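Local atomic coordinates of ABC transporter substrate binding protein (Ribose) (PDB entry 4WUT), a protein that probably binds sugars as the solute-binding component of an ABC transporter, and can hold beta-D-fucopyranose. Residues Asn200-Thr203 and Asp204-Ala208; Thr222-Gly225 and Met226-Ile230. One frame throughout, in Å; residues are numbered along the deposited sequence. Where two conformers were deposited one is given.

Interaction 1 of 2, residues Asn200-Thr203 and Asp204-Ala208. With CA (calcium ion), chain F.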
loop_
_atom_site.group_PDB
_atom_site.type_symbol
_atom_site.label_atom_id
_atom_site.label_comp_id
_atom_site.label_asym_id
_atom_site.label_seq_id
_atom_site.Cartn_x
_atom_site.Cartn_y
_atom_site.Cartn_z
ATOM N N ASN A 200 18.547 -1.490 6.721
ATOM C CA ASN A 200 19.897 -1.339 6.197
ATOM C C ASN A 200 20.011 -0.163 5.222
ATOM O O ASN A 200 20.904 0.655 5.354
ATOM C CB ASN A 200 20.345 -2.629 5.507
ATOM C CG ASN A 200 21.775 -2.539 4.966
ATOM O OD1 ASN A 200 22.678 -2.053 5.645
ATOM N ND2 ASN A 200 21.965 -2.968 3.723
ATOM N N GLN A 201 19.098 -0.071 4.258
ATOM C CA GLN A 201 19.168 1.022 3.302
ATOM C C GLN A 201 19.069 2.382 3.975
ATOM O O GLN A 201 19.762 3.300 3.588
ATOM C CB GLN A 201 18.084 0.877 2.226
ATOM C CG GLN A 201 18.324 -0.279 1.321
ATOM C CD GLN A 201 17.143 -0.579 0.411
ATOM O OE1 GLN A 201 15.988 -0.303 0.734
ATOM N NE2 GLN A 201 17.438 -1.188 -0.719
ATOM N N THR A 202 18.200 2.507 4.960
ATOM C CA THR A 202 18.116 3.748 5.721
ATOM C C THR A 202 19.369 4.043 6.529
ATOM O O THR A 202 19.879 5.156 6.542
ATOM C CB THR A 202 16.894 3.737 6.638
ATOM O OG1 THR A 202 15.712 3.623 5.835
ATOM C CG2 THR A 202 16.796 5.038 7.370
ATOM N N THR A 203 19.912 3.027 7.195
ATOM C CA THR A 203 21.152 3.211 7.918
ATOM C C THR A 203 22.249 3.749 6.983
ATOM O O THR A 203 22.973 4.692 7.300
ATOM C CB THR A 203 21.584 1.889 8.550
ATOM O OG1 THR A 203 20.634 1.530 9.568
ATOM C CG2 THR A 203 22.980 2.003 9.181
ATOM N N ASP A 204 22.274 3.211 5.775
ATOM C CA ASP A 204 23.258 3.578 4.801
ATOM C C ASP A 204 23.038 4.989 4.246
ATOM O O ASP A 204 23.999 5.712 4.082
ATOM C CB ASP A 204 23.315 2.516 3.704
ATOM C CG ASP A 204 23.885 1.176 4.214
ATOM O OD1 ASP A 204 24.530 1.139 5.289
ATOM O OD2 ASP A 204 23.683 0.157 3.527
ATOM N N VAL A 205 21.789 5.360 3.986
ATOM C CA VAL A 205 21.478 6.702 3.507
ATOM C C VAL A 205 21.811 7.762 4.548
ATOM O O VAL A 205 22.314 8.829 4.210
ATOM C CB VAL A 205 20.039 6.803 3.028
ATOM C CG1 VAL A 205 19.748 8.225 2.553
ATOM C CG2 VAL A 205 19.796 5.866 1.918
ATOM N N LEU A 206 21.568 7.453 5.807
ATOM C CA LEU A 206 21.893 8.355 6.890
ATOM C C LEU A 206 23.404 8.538 7.016
ATOM O O LEU A 206 23.891 9.665 7.231
ATOM C CB LEU A 206 21.305 7.896 8.229
ATOM C CG LEU A 206 19.778 7.897 8.341
ATOM C CD1 LEU A 206 19.338 7.171 9.596
ATOM C CD2 LEU A 206 19.157 9.300 8.274
ATOM N N ALA A 207 24.156 7.448 6.912
ATOM C CA ALA A 207 25.587 7.529 7.046
ATOM C C ALA A 207 26.236 8.264 5.864
ATOM O O ALA A 207 27.258 8.904 6.023
ATOM C CB ALA A 207 26.194 6.143 7.208
ATOM N N ALA A 208 25.640 8.127 4.680
ATOM C CA ALA A 208 26.131 8.754 3.471
ATOM C C ALA A 208 25.787 10.228 3.402
ATOM O O ALA A 208 26.428 10.959 2.661
ATOM C CB ALA A 208 25.559 8.048 2.252
HETATM CA CA CA F . 24.910 -1.238 5.170
HETATM O O HOH W 1 25.230 -0.688 7.544
#
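Asn200 and Asp204, one helical turn apart, both reach a calcium ion on the exposed flank of their helix, a worked example of how i and i+4 side chains can build a metal site. Asp204 is bidentate, with OD1 2.4 Å and OD2 2.5 Å from the calcium, while Asn200 adds its amide oxygen OD1 at 2.4 Å; a water oxygen lies 2.5 Å from the calcium as a further ligand. The amide and carboxylate planes stand 81° apart, and the shared cation explains why Asn200 OD1 can lie 3.2 Å from Asp204 OD2. Asn200 reaches the ion with CG anti to its backbone N (chi1 -179°).

Backbone bonds fix the spacing of these ligands: Asp204 N donates to Asn200 O at 2.9 Å, and the same i to i+4 pattern runs on through Val205, Leu206 and Ala207. Apolar contact is lighter, with Thr202 CG2 and Leu206 CD1 lying alongside each other at 4.0 Å.

Away from the metal, Thr202 and Val205 rest on strand 153-158 through Met157, Thr202 and Thr203 meet helix 220-232, and Gln201 NE2 bonds to Tyr190 O at the end of strand 184-190.

Interaction 2 of 2, residues Thr222-Gly225 and Met226-Ile230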
loop_
_atom_site.group_PDB
_atom_site.type_symbol
_atom_site.label_atom_id
_atom_site.label_comp_id
_atom_site.label_asym_id
_atom_site.label_seq_id
_atom_site.Cartn_x
_atom_site.Cartn_y
_atom_site.Cartn_z
ATOM N N THR A 222 8.667 -0.554 4.860
ATOM C CA THR A 222 9.770 0.336 4.554
ATOM C C THR A 222 9.834 1.403 5.638
ATOM O O THR A 222 10.910 1.755 6.110
ATOM C CB THR A 222 9.634 0.956 3.153
ATOM O OG1 THR A 222 9.542 -0.077 2.160
ATOM C CG2 THR A 222 10.769 1.851 2.846
ATOM N N ALA A 223 8.665 1.911 6.018
ATOM C CA ALA A 223 8.631 2.964 7.027
ATOM C C ALA A 223 9.031 2.452 8.393
ATOM O O ALA A 223 9.641 3.188 9.182
ATOM C CB ALA A 223 7.236 3.578 7.064
ATOM N N ILE A 224 8.695 1.203 8.704
ATOM C CA ILE A 224 9.109 0.608 9.976
ATOM C C ILE A 224 10.628 0.433 10.009
ATOM O O ILE A 224 11.303 0.805 10.965
ATOM C CB ILE A 224 8.402 -0.723 10.224
ATOM C CG1 ILE A 224 6.897 -0.472 10.413
ATOM C CG2 ILE A 224 9.004 -1.411 11.464
ATOM C CD1 ILE A 224 6.037 -1.674 10.470
ATOM N N GLY A 225 11.196 -0.117 8.951
ATOM C CA GLY A 225 12.636 -0.244 8.924
ATOM C C GLY A 225 13.331 1.103 9.009
ATOM O O GLY A 225 14.373 1.227 9.627
HETATM N N MSE A 226 12.775 2.083 8.317
HETATM C CA MSE A 226 13.267 3.457 8.335
HETATM C C MSE A 226 13.272 4.009 9.757
HETATM O O MSE A 226 14.280 4.533 10.222
HETATM C CB MSE A 226 12.368 4.317 7.449
HETATM C CG MSE A 226 12.774 5.767 7.400
HETATM SE SE MSE A 226 11.484 6.798 6.380
HETATM C CE MSE A 226 10.006 6.775 7.643
ATOM N N GLY A 227 12.152 3.878 10.454
ATOM C CA GLY A 227 12.077 4.421 11.789
ATOM C C GLY A 227 13.082 3.759 12.701
ATOM O O GLY A 227 13.759 4.416 13.494
ATOM N N ARG A 228 13.213 2.447 12.570
ATOM C CA ARG A 228 14.138 1.718 13.433
ATOM C C ARG A 228 15.575 2.147 13.158
ATOM O O ARG A 228 16.366 2.290 14.090
ATOM C CB ARG A 228 13.980 0.214 13.238
ATOM C CG ARG A 228 12.668 -0.308 13.727
ATOM C CD ARG A 228 12.573 -1.816 13.654
ATOM N NE ARG A 228 11.267 -2.256 14.126
ATOM C CZ ARG A 228 10.839 -3.510 14.092
ATOM N NH1 ARG A 228 11.635 -4.465 13.630
ATOM N NH2 ARG A 228 9.621 -3.805 14.530
ATOM N N ALA A 229 15.912 2.358 11.890
ATOM C CA ALA A 229 17.239 2.851 11.512
ATOM C C ALA A 229 17.544 4.220 12.092
ATOM O O ALA A 229 18.646 4.462 12.579
ATOM C CB ALA A 229 17.394 2.884 9.991
ATOM N N ILE A 230 16.570 5.130 12.005
ATOM C CA ILE A 230 16.747 6.469 12.542
ATOM C C ILE A 230 17.020 6.423 14.051
ATOM O O ILE A 230 17.923 7.081 14.569
ATOM C CB ILE A 230 15.489 7.302 12.262
ATOM C CG1 ILE A 230 15.356 7.580 10.760
ATOM C CG2 ILE A 230 15.512 8.589 13.032
ATOM C CD1 ILE A 230 14.021 8.113 10.370
#
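Arg228 lies alongside Ile224, one turn earlier, and illustrates how a charged side chain can follow the preceding turn, first along its carbonyl oxygen and then against a methyl, on the way to its ionic partner. Its CB sits 3.6 Å from Ile224 O. Arg228 CG, placed beside the backbone N by a chi1 of -68°, comes to 3.3 Å from Ile224 O, and CD draws off to 4.0 Å from that oxygen. From CG to NE the chain is extended, laying the guanidinium alongside Ile224 CG2: this methyl is 3.6 Å from Arg228 NE, 3.8 Å from CZ and 3.9 Å from NH2, and lies over one face of the group, displaced toward its rim. At the tip, NH2 forms a salt bridge with Asp249 OD1.

The main chain joins the same residues, Arg228 N donating to Ile224 O at 3.0 Å (N-H...O 163°). The selenomethionine at Met226 bends at chi3 (72°), bringing CE to 4.3 Å from Ala223 CB.

This helix connects strands 214-217 and 240-244 in a beta-alpha-beta unit. Ile224 and Arg228 face helix 248-255, Met226 and Ile230 pack on Ala241 of strand 240-244, and Ala229 meets helix 195-208.

Followed from the N terminus, the chain completes interaction 1 within helix 195-208, passes through strand 214-217, and then completes interaction 2 within helix 220-232. Each contact is made of overlapping i to i+4 turns and closes no larger loop, and the two stand in series, neither nested nor crossed. Their centres are 10 Å apart, and the two helices touch directly: Thr202 CG2 meets Ala229 CB at 3.4 Å, Thr203 OG1, itself hydrogen-bonded to Leu199 O, approaches the same methyl, and Leu206 CD1 reaches Ile230 CA at 4.0 Å. Neighbouring helices are thus joined beside the parallel strands of one lobe, with the calcium site on an outer flank and residues 222-225 nearer the bound fucose.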